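Local coordinates for protein D-alanyl-D-alanine carboxypeptidase (Streptococcus pneumoniae R6, PDB 1XP4) that probably trims the terminal D-alanine from cell-wall precursor peptides as a serine-type D-Ala-D-Ala carboxypeptidase, and is regarded as a regulatory factor of peptidoglycan synthesis, at residues 52-56 and 57-61; 90-93 and 94-97; 271-274 and 275-279; 280-283 and 284-287. All blocks are in the same frame, centred on the assembly; numbering follows the deposited sequence.

Interaction 1: residues 52-56 and 57-61; sequences YEALE and NGSIT
Asn57 lays one face of its carboxamide against the backbone of Glu53, with Glu53 O above the plane and 3.1 Å from Asn57 CG, while the ND2 end of the amide comes near the Glu53 side chain. This is the C-terminal end of helix 44-57, closed by a glycine at positive phi. CG of Asn57 sits beside its own backbone N (chi1 -71°), which folds the amide back over the last turn; the same Glu53 O accepts a hydrogen bond from Asn57 N at 3.1 Å. The two carboxylates nearby have partners outside the turn: Glu53 pairs with Lys130, and Glu56 bonds to Tyr184 and forms a salt bridge with Lys183. Gly58, at phi 97°, a value glycine readily adopts, turns the chain off the helix. Its N makes only weak bonds, to Ala54 O and to Leu55 O. Ile60 then brings its side chain back against the last turn. Its CG1 stands between the backbone N and the carbonyl carbon (chi1 56°), and this brings CD1 to 3.7 Å from Ala54 CB. Ile116 of helix 106-117 touches both residues. At a slant to it, Leu55 CD2 reaches Ile60 CG1 at 3.9 Å. A water ties the returning loop to the last turn, donating to Leu55 O at 2.8 Å and to Ile60 O at 2.6 Å.

Interaction 2: residues 90-93 and 94-97; sequences NYTV and EELL
Glu95 reaches back from the first turn of helix 93-103 to Thr92, the N-cap residue, and supplies one half of a capping box: the N3 carboxylate takes the N-cap amide, whereas the Thr92 side chain makes no capping bond. CB of Glu95 lies 3.3 Å from Thr92 O. With CG anti to the carbonyl carbon (chi1 -61°), the chain leads back across Thr92 at about a right angle, and CG rests against Thr92 CB and CG2. CD passes beside the same CB. At the tip, OE1 receives the Thr92 N-H on its anti lone pair, 2.8 Å away and nearly straight at 172°. OE1 also sits at the edge of the Tyr91 ring, 3.7 Å from Tyr91 CD2, with carboxylate and ring planes 47° apart. A negative group here would probably interact favourably with the helix dipole. Tyr91 is itself fixed by stacking on Phe198 and by a bond from Ala88 N to its OH, and its strand 90-92 pairs with strand 65-67. Leu96 N bonds to Thr92 O at 2.8 Å, an i to i+4 bond from the N-cap carbonyl, while Leu96 CD2 packs against Tyr91 CB at 4.1 Å.

Interaction 3: residues 271-274 and 275-279; sequences MDYI and SSTFT
Ser275 opens the last turn of helix 262-277 with a regular bond, its N lying 3.0 Å from O of Met271, a selenomethionine. Its hydroxyl turns to Glu241 of strand 234-241, tying the helix to the five-stranded sheet on which Met271 and Ile274 also rest. Ser276 follows with a backbone bond from N to Asp272 O and with OG poised between two carbonyls, 3.1 Å from Asp272 O and 3.1 Å from Tyr273 O. Its chi1 of 70° folds OG back over the preceding turn, where the single proton can serve either acceptor. Thr277 OG1 donates to Tyr273 O at 2.6 Å, from above the carbonyl plane, while its N adds only a weak bond to the same oxygen. OG1 also lies over one face of the Tyr273 ring, 3.2 Å above the plane and offset toward the CD1-CE1 rim; Phe10 stacks on that ring as well. Phe278 leaves helical geometry, yet its N still bonds to Ile274 O at 2.9 Å. The Phe278 ring carries Thr277 CG2 over one face, and its CD2 comes within 4.3 Å of Ile274 CG2. Thr279 is already in the strand, paired through its backbone with Glu317. Taken together, the hydroxyls of Ser276 and Thr277 supply donors to carbonyls of the final turn, where the N-H groups of the same two residues make weak bonds to Tyr273 O, and that of Thr277 another to Ile274 O; the chain enters strand 278-284 at Phe278 with no glycine between.

Interaction 4: residues 280-283 and 284-287; sequences LRKI and VQQG
Ile283 and Val284 direct their side chains to the same side of strand 278-284, the signature of a classic beta bulge: both neighbours face Ile313 of the antiparallel strand 313-318, and the backbones of both bond to it. The conformation of Ile283 (phi -102°, psi -35°) inserts the extra residue and breaks the usual alternation. The two branched side chains meet at a slant, Ile283 CG1 coming to 3.8 Å from Val284 CG2. They continue into different neighbours, Ile283 onto Leu315 and Val327, Val284 onto Tyr290 and Ala309. Lys282 and Gln285 leave the chain on the opposite side, one before and one after the bulge, and bend toward each other. The lysine starts out extended, then turns at chi3 (60°), which swings its end over the glutamine; Lys282 CE lies 4.1 Å from Gln285 CD. Its ammonium also has a long, weak ion pair with Asp312, whose carboxylate accepts a bond from Gln286 N as well. At the bulge the two beta-branched side chains thus lie on one side of the strand, and Lys282 and Gln285 on the other. Nearer the backbone, the lysine stem runs past the bulge, with Lys282 CG 3.7 Å from Val284 O.

Overall arrangement
The four contacts follow one another along the chain and sample two regions of an elongated molecule. Interactions 1 and 2 lie in the peptidase domain, their centres 13 Å apart, and touch where Thr61 O meets Val93 CB; helix 106-117 packs against both, and Leu97 of interaction 2 lies about 8 Å from Lys44, the predicted proton acceptor, between side chains. Interactions 3 and 4 share strand 278-284, with centres 20 Å apart, and carry the chain from helix 262-277 beside the five-stranded sheet into the two-stranded sheet of the C-terminal region. Centres of the two pairs are 37 to 43 Å apart, so the two pairs do not touch: one lies in the peptidase domain, the other where the chain passes to the C-terminal region.

Interaction 1: residues 52-56 and 57-61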
loop_
_atom_site.group_PDB
_atom_site.type_symbol
_atom_site.label_atom_id
_atom_site.label_comp_id
_atom_site.label_asym_id
_atom_site.label_seq_id
_atom_site.Cartn_x
_atom_site.Cartn_y
_atom_site.Cartn_z
ATOM N N TYR A 52 11.633 -1.961 -6.169
ATOM C CA TYR A 52 10.922 -2.872 -7.061
ATOM C C TYR A 52 10.912 -2.266 -8.460
ATOM O O TYR A 52 10.971 -2.983 -9.462
ATOM C CB TYR A 52 9.485 -3.105 -6.576
ATOM C CG TYR A 52 9.364 -4.174 -5.510
ATOM C CD1 TYR A 52 9.522 -5.521 -5.826
ATOM C CD2 TYR A 52 9.122 -3.840 -4.180
ATOM C CE1 TYR A 52 9.441 -6.514 -4.838
ATOM C CE2 TYR A 52 9.043 -4.820 -3.189
ATOM C CZ TYR A 52 9.204 -6.152 -3.527
ATOM O OH TYR A 52 9.132 -7.121 -2.557
ATOM N N GLU A 53 10.853 -0.941 -8.524
ATOM C CA GLU A 53 10.852 -0.252 -9.805
ATOM C C GLU A 53 12.198 -0.423 -10.505
ATOM O O GLU A 53 12.279 -0.371 -11.728
ATOM C CB GLU A 53 10.556 1.231 -9.612
ATOM C CG GLU A 53 10.314 1.958 -10.914
ATOM C CD GLU A 53 9.780 3.360 -10.706
ATOM O OE1 GLU A 53 10.542 4.218 -10.210
ATOM O OE2 GLU A 53 8.594 3.599 -11.029
ATOM N N ALA A 54 13.258 -0.619 -9.724
ATOM C CA ALA A 54 14.587 -0.821 -10.290
ATOM C C ALA A 54 14.730 -2.296 -10.662
ATOM O O ALA A 54 15.450 -2.646 -11.596
ATOM C CB ALA A 54 15.653 -0.415 -9.292
ATOM N N LEU A 55 14.053 -3.167 -9.919
ATOM C CA LEU A 55 14.094 -4.587 -10.239
ATOM C C LEU A 55 13.352 -4.760 -11.557
ATOM O O LEU A 55 13.820 -5.448 -12.463
ATOM C CB LEU A 55 13.401 -5.409 -9.158
ATOM C CG LEU A 55 14.173 -5.626 -7.863
ATOM C CD1 LEU A 55 13.258 -6.255 -6.836
ATOM C CD2 LEU A 55 15.386 -6.501 -8.135
ATOM N N GLU A 56 12.192 -4.117 -11.655
ATOM C CA GLU A 56 11.388 -4.183 -12.861
ATOM C C GLU A 56 12.141 -3.633 -14.064
ATOM O O GLU A 56 12.140 -4.251 -15.124
ATOM C CB GLU A 56 10.085 -3.409 -12.662
ATOM C CG GLU A 56 9.229 -3.280 -13.911
ATOM C CD GLU A 56 7.844 -2.720 -13.620
ATOM O OE1 GLU A 56 7.740 -1.652 -12.979
ATOM O OE2 GLU A 56 6.856 -3.350 -14.043
ATOM N N ASN A 57 12.785 -2.475 -13.904
ATOM C CA ASN A 57 13.531 -1.867 -15.006
ATOM C C ASN A 57 14.719 -2.723 -15.393
ATOM O O ASN A 57 15.209 -2.628 -16.514
ATOM C CB ASN A 57 14.043 -0.462 -14.653
ATOM C CG ASN A 57 12.929 0.568 -14.564
ATOM O OD1 ASN A 57 11.799 0.320 -14.994
ATOM N ND2 ASN A 57 13.246 1.739 -14.009
ATOM N N GLY A 58 15.194 -3.543 -14.461
ATOM C CA GLY A 58 16.325 -4.403 -14.752
ATOM C C GLY A 58 17.707 -3.923 -14.324
ATOM O O GLY A 58 18.678 -4.674 -14.462
ATOM N N SER A 59 17.813 -2.695 -13.813
ATOM C CA SER A 59 19.099 -2.158 -13.378
ATOM C C SER A 59 19.702 -2.946 -12.208
ATOM O O SER A 59 20.911 -2.918 -11.993
ATOM C CB SER A 59 18.968 -0.669 -13.025
ATOM O OG SER A 59 17.880 -0.412 -12.157
ATOM N N ILE A 60 18.857 -3.636 -11.446
ATOM C CA ILE A 60 19.329 -4.477 -10.352
ATOM C C ILE A 60 18.498 -5.746 -10.389
ATOM O O ILE A 60 17.461 -5.790 -11.046
ATOM C CB ILE A 60 19.157 -3.839 -8.947
ATOM C CG1 ILE A 60 17.696 -3.453 -8.713
ATOM C CG2 ILE A 60 20.086 -2.669 -8.796
ATOM C CD1 ILE A 60 17.398 -3.000 -7.305
ATOM N N THR A 61 18.962 -6.777 -9.692
ATOM C CA THR A 61 18.250 -8.040 -9.644
ATOM C C THR A 61 18.251 -8.501 -8.202
ATOM O O THR A 61 19.041 -8.018 -7.391
ATOM C CB THR A 61 18.943 -9.111 -10.496
ATOM O OG1 THR A 61 20.211 -9.441 -9.914
ATOM C CG2 THR A 61 19.154 -8.609 -11.920
HETATM O O HOH W 1 15.851 -7.401 -12.335
#

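Interaction 2: residues 90-93 and 94-97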
loop_
_atom_site.group_PDB
_atom_site.type_symbol
_atom_site.label_atom_id
_atom_site.label_comp_id
_atom_site.label_asym_id
_atom_site.label_seq_id
_atom_site.Cartn_x
_atom_site.Cartn_y
_atom_site.Cartn_z
ATOM N N ASN A 90 28.400 -6.792 2.565
ATOM C CA ASN A 90 28.002 -7.043 1.186
ATOM C C ASN A 90 26.892 -8.077 1.182
ATOM O O ASN A 90 27.116 -9.252 1.468
ATOM C CB ASN A 90 29.175 -7.538 0.340
ATOM C CG ASN A 90 28.852 -7.543 -1.145
ATOM O OD1 ASN A 90 27.939 -8.240 -1.592
ATOM N ND2 ASN A 90 29.595 -6.751 -1.918
ATOM N N TYR A 91 25.686 -7.631 0.868
ATOM C CA TYR A 91 24.563 -8.533 0.854
ATOM C C TYR A 91 23.714 -8.375 -0.385
ATOM O O TYR A 91 23.824 -7.398 -1.116
ATOM C CB TYR A 91 23.703 -8.331 2.103
ATOM C CG TYR A 91 24.427 -8.656 3.386
ATOM C CD1 TYR A 91 25.264 -7.717 3.995
ATOM C CD2 TYR A 91 24.336 -9.931 3.958
ATOM C CE1 TYR A 91 26.005 -8.037 5.132
ATOM C CE2 TYR A 91 25.068 -10.261 5.098
ATOM C CZ TYR A 91 25.905 -9.310 5.674
ATOM O OH TYR A 91 26.667 -9.639 6.765
ATOM N N THR A 92 22.865 -9.368 -0.599
ATOM C CA THR A 92 21.958 -9.426 -1.727
ATOM C C THR A 92 20.820 -8.409 -1.624
ATOM O O THR A 92 20.395 -8.040 -0.525
ATOM C CB THR A 92 21.385 -10.860 -1.831
ATOM O OG1 THR A 92 22.200 -11.625 -2.721
ATOM C CG2 THR A 92 19.964 -10.856 -2.318
ATOM N N VAL A 93 20.345 -7.949 -2.778
ATOM C CA VAL A 93 19.233 -7.012 -2.831
ATOM C C VAL A 93 18.069 -7.656 -2.079
ATOM O O VAL A 93 17.452 -7.038 -1.214
ATOM C CB VAL A 93 18.793 -6.742 -4.298
ATOM C CG1 VAL A 93 17.387 -6.154 -4.329
ATOM C CG2 VAL A 93 19.764 -5.786 -4.969
ATOM N N GLU A 94 17.779 -8.906 -2.422
ATOM C CA GLU A 94 16.703 -9.646 -1.786
ATOM C C GLU A 94 16.954 -9.731 -0.286
ATOM O O GLU A 94 16.027 -9.635 0.517
ATOM C CB GLU A 94 16.605 -11.057 -2.384
ATOM C CG GLU A 94 15.512 -11.937 -1.775
ATOM C CD GLU A 94 15.364 -13.286 -2.479
ATOM O OE1 GLU A 94 16.355 -14.042 -2.548
ATOM O OE2 GLU A 94 14.252 -13.595 -2.963
ATOM N N GLU A 95 18.209 -9.903 0.099
ATOM C CA GLU A 95 18.524 -10.004 1.511
ATOM C C GLU A 95 18.214 -8.702 2.241
ATOM O O GLU A 95 17.595 -8.711 3.310
ATOM C CB GLU A 95 19.991 -10.401 1.693
ATOM C CG GLU A 95 20.302 -11.757 1.082
ATOM C CD GLU A 95 21.669 -12.283 1.464
ATOM O OE1 GLU A 95 22.684 -11.642 1.100
ATOM O OE2 GLU A 95 21.722 -13.344 2.130
ATOM N N LEU A 96 18.631 -7.583 1.660
ATOM C CA LEU A 96 18.374 -6.282 2.269
ATOM C C LEU A 96 16.880 -5.977 2.255
ATOM O O LEU A 96 16.330 -5.444 3.219
ATOM C CB LEU A 96 19.141 -5.196 1.525
ATOM C CG LEU A 96 20.658 -5.352 1.583
ATOM C CD1 LEU A 96 21.307 -4.276 0.731
ATOM C CD2 LEU A 96 21.128 -5.266 3.033
ATOM N N LEU A 97 16.226 -6.322 1.155
ATOM C CA LEU A 97 14.797 -6.099 1.026
ATOM C C LEU A 97 14.070 -6.824 2.155
ATOM O O LEU A 97 13.174 -6.274 2.796
ATOM C CB LEU A 97 14.311 -6.637 -0.314
ATOM C CG LEU A 97 13.557 -5.662 -1.208
ATOM C CD1 LEU A 97 13.120 -6.403 -2.464
ATOM C CD2 LEU A 97 12.361 -5.087 -0.468
#

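Interaction 3: residues 271-274 and 275-279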
loop_
_atom_site.group_PDB
_atom_site.type_symbol
_atom_site.label_atom_id
_atom_site.label_comp_id
_atom_site.label_asym_id
_atom_site.label_seq_id
_atom_site.Cartn_x
_atom_site.Cartn_y
_atom_site.Cartn_z
HETATM N N MSE A 271 -10.646 -2.909 12.352
HETATM C CA MSE A 271 -11.179 -3.906 11.433
HETATM C C MSE A 271 -12.509 -4.505 11.863
HETATM O O MSE A 271 -13.316 -4.898 11.014
HETATM C CB MSE A 271 -10.148 -5.003 11.190
HETATM C CG MSE A 271 -8.934 -4.510 10.408
HETATM SE SE MSE A 271 -9.221 -4.200 8.501
HETATM C CE MSE A 271 -11.117 -4.002 8.410
ATOM N N ASP A 272 -12.739 -4.580 13.172
ATOM C CA ASP A 272 -14.004 -5.103 13.673
ATOM C C ASP A 272 -15.088 -4.141 13.205
ATOM O O ASP A 272 -16.187 -4.551 12.847
ATOM C CB ASP A 272 -14.014 -5.175 15.203
ATOM C CG ASP A 272 -13.283 -6.392 15.745
ATOM O OD1 ASP A 272 -13.619 -7.522 15.342
ATOM O OD2 ASP A 272 -12.379 -6.222 16.590
ATOM N N TYR A 273 -14.765 -2.855 13.209
ATOM C CA TYR A 273 -15.706 -1.832 12.778
ATOM C C TYR A 273 -16.015 -1.994 11.302
ATOM O O TYR A 273 -17.177 -2.115 10.900
ATOM C CB TYR A 273 -15.115 -0.442 13.008
ATOM C CG TYR A 273 -15.881 0.678 12.328
ATOM C CD1 TYR A 273 -17.165 1.022 12.740
ATOM C CD2 TYR A 273 -15.314 1.395 11.271
ATOM C CE1 TYR A 273 -17.864 2.048 12.119
ATOM C CE2 TYR A 273 -16.007 2.424 10.644
ATOM C CZ TYR A 273 -17.281 2.744 11.073
ATOM O OH TYR A 273 -17.983 3.748 10.444
ATOM N N ILE A 274 -14.957 -2.002 10.500
ATOM C CA ILE A 274 -15.083 -2.116 9.052
ATOM C C ILE A 274 -15.850 -3.335 8.560
ATOM O O ILE A 274 -16.653 -3.234 7.629
ATOM C CB ILE A 274 -13.700 -2.102 8.402
ATOM C CG1 ILE A 274 -13.048 -0.744 8.658
ATOM C CG2 ILE A 274 -13.814 -2.392 6.917
ATOM C CD1 ILE A 274 -11.589 -0.697 8.322
ATOM N N SER A 275 -15.604 -4.482 9.184
ATOM C CA SER A 275 -16.266 -5.715 8.787
ATOM C C SER A 275 -17.722 -5.808 9.217
ATOM O O SER A 275 -18.517 -6.516 8.597
ATOM C CB SER A 275 -15.487 -6.912 9.315
ATOM O OG SER A 275 -14.229 -6.978 8.673
ATOM N N SER A 276 -18.083 -5.104 10.278
ATOM C CA SER A 276 -19.462 -5.145 10.718
ATOM C C SER A 276 -20.245 -4.011 10.054
ATOM O O SER A 276 -21.473 -4.031 10.043
ATOM C CB SER A 276 -19.537 -5.013 12.240
ATOM O OG SER A 276 -19.194 -3.703 12.657
ATOM N N THR A 277 -19.531 -3.037 9.487
ATOM C CA THR A 277 -20.150 -1.874 8.842
ATOM C C THR A 277 -20.273 -1.929 7.317
ATOM O O THR A 277 -21.188 -1.341 6.742
ATOM C CB THR A 277 -19.366 -0.593 9.158
ATOM O OG1 THR A 277 -19.194 -0.470 10.573
ATOM C CG2 THR A 277 -20.097 0.628 8.599
ATOM N N PHE A 278 -19.329 -2.601 6.666
ATOM C CA PHE A 278 -19.313 -2.707 5.212
ATOM C C PHE A 278 -19.196 -4.147 4.771
ATOM O O PHE A 278 -18.648 -4.985 5.480
ATOM C CB PHE A 278 -18.131 -1.945 4.640
ATOM C CG PHE A 278 -18.141 -0.492 4.954
ATOM C CD1 PHE A 278 -18.985 0.372 4.272
ATOM C CD2 PHE A 278 -17.285 0.025 5.919
ATOM C CE1 PHE A 278 -18.973 1.731 4.543
ATOM C CE2 PHE A 278 -17.266 1.385 6.200
ATOM C CZ PHE A 278 -18.109 2.239 5.512
ATOM N N THR A 279 -19.686 -4.418 3.572
ATOM C CA THR A 279 -19.645 -5.761 3.021
ATOM C C THR A 279 -19.551 -5.689 1.502
ATOM O O THR A 279 -19.766 -4.636 0.916
ATOM C CB THR A 279 -20.913 -6.535 3.410
ATOM O OG1 THR A 279 -20.947 -7.775 2.708
ATOM C CG2 THR A 279 -22.154 -5.738 3.050
#

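Interaction 4: residues 280-283 and 284-287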
loop_
_atom_site.group_PDB
_atom_site.type_symbol
_atom_site.label_atom_id
_atom_site.label_comp_id
_atom_site.label_asym_id
_atom_site.label_seq_id
_atom_site.Cartn_x
_atom_site.Cartn_y
_atom_site.Cartn_z
ATOM N N LEU A 280 -19.212 -6.804 0.870
ATOM C CA LEU A 280 -19.114 -6.856 -0.585
ATOM C C LEU A 280 -20.321 -7.601 -1.134
ATOM O O LEU A 280 -20.406 -8.821 -0.997
ATOM C CB LEU A 280 -17.845 -7.594 -1.032
ATOM C CG LEU A 280 -16.460 -6.987 -0.804
ATOM C CD1 LEU A 280 -15.415 -7.952 -1.337
ATOM C CD2 LEU A 280 -16.347 -5.630 -1.504
ATOM N N ARG A 281 -21.258 -6.876 -1.740
ATOM C CA ARG A 281 -22.431 -7.515 -2.316
ATOM C C ARG A 281 -22.139 -7.734 -3.795
ATOM O O ARG A 281 -21.708 -6.812 -4.483
ATOM C CB ARG A 281 -23.669 -6.628 -2.147
ATOM C CG ARG A 281 -24.965 -7.335 -2.533
ATOM C CD ARG A 281 -26.217 -6.487 -2.302
ATOM N NE ARG A 281 -27.430 -7.241 -2.625
ATOM C CZ ARG A 281 -28.662 -6.737 -2.603
ATOM N NH1 ARG A 281 -28.853 -5.465 -2.270
ATOM N NH2 ARG A 281 -29.704 -7.501 -2.919
ATOM N N LYS A 282 -22.345 -8.957 -4.279
ATOM C CA LYS A 282 -22.096 -9.265 -5.685
ATOM C C LYS A 282 -23.262 -8.735 -6.507
ATOM O O LYS A 282 -24.416 -9.079 -6.250
ATOM C CB LYS A 282 -21.944 -10.778 -5.884
ATOM C CG LYS A 282 -21.507 -11.196 -7.291
ATOM C CD LYS A 282 -20.965 -12.625 -7.327
ATOM C CE LYS A 282 -22.000 -13.643 -6.867
ATOM N NZ LYS A 282 -21.445 -15.024 -6.797
ATOM N N ILE A 283 -22.958 -7.888 -7.489
ATOM C CA ILE A 283 -23.991 -7.299 -8.335
ATOM C C ILE A 283 -24.111 -7.947 -9.708
ATOM O O ILE A 283 -25.207 -8.042 -10.255
ATOM C CB ILE A 283 -23.767 -5.780 -8.538
ATOM C CG1 ILE A 283 -22.396 -5.525 -9.171
ATOM C CG2 ILE A 283 -23.919 -5.058 -7.213
ATOM C CD1 ILE A 283 -22.178 -4.086 -9.612
ATOM N N VAL A 284 -22.987 -8.374 -10.271
ATOM C CA VAL A 284 -23.001 -9.018 -11.577
ATOM C C VAL A 284 -22.208 -10.312 -11.509
ATOM O O VAL A 284 -21.149 -10.383 -10.885
ATOM C CB VAL A 284 -22.404 -8.108 -12.683
ATOM C CG1 VAL A 284 -22.526 -8.785 -14.046
ATOM C CG2 VAL A 284 -23.126 -6.777 -12.698
ATOM N N GLN A 285 -22.746 -11.336 -12.155
ATOM C CA GLN A 285 -22.143 -12.655 -12.184
ATOM C C GLN A 285 -21.327 -12.788 -13.456
ATOM O O GLN A 285 -21.703 -12.259 -14.504
ATOM C CB GLN A 285 -23.246 -13.707 -12.179
ATOM C CG GLN A 285 -22.972 -14.930 -11.345
ATOM C CD GLN A 285 -23.953 -15.048 -10.197
ATOM O OE1 GLN A 285 -25.052 -14.481 -10.246
ATOM N NE2 GLN A 285 -23.572 -15.796 -9.157
ATOM N N GLN A 286 -20.209 -13.494 -13.368
ATOM C CA GLN A 286 -19.367 -13.699 -14.529
ATOM C C GLN A 286 -20.199 -14.337 -15.631
ATOM O O GLN A 286 -20.984 -15.247 -15.372
ATOM C CB GLN A 286 -18.200 -14.609 -14.165
ATOM C CG GLN A 286 -17.409 -15.100 -15.352
ATOM C CD GLN A 286 -16.320 -16.052 -14.937
ATOM O OE1 GLN A 286 -16.587 -17.075 -14.304
ATOM N NE2 GLN A 286 -15.079 -15.723 -15.284
ATOM N N GLY A 287 -20.025 -13.848 -16.857
ATOM C CA GLY A 287 -20.758 -14.369 -17.998
ATOM C C GLY A 287 -22.057 -13.637 -18.262
ATOM O O GLY A 287 -22.592 -13.682 -19.371
#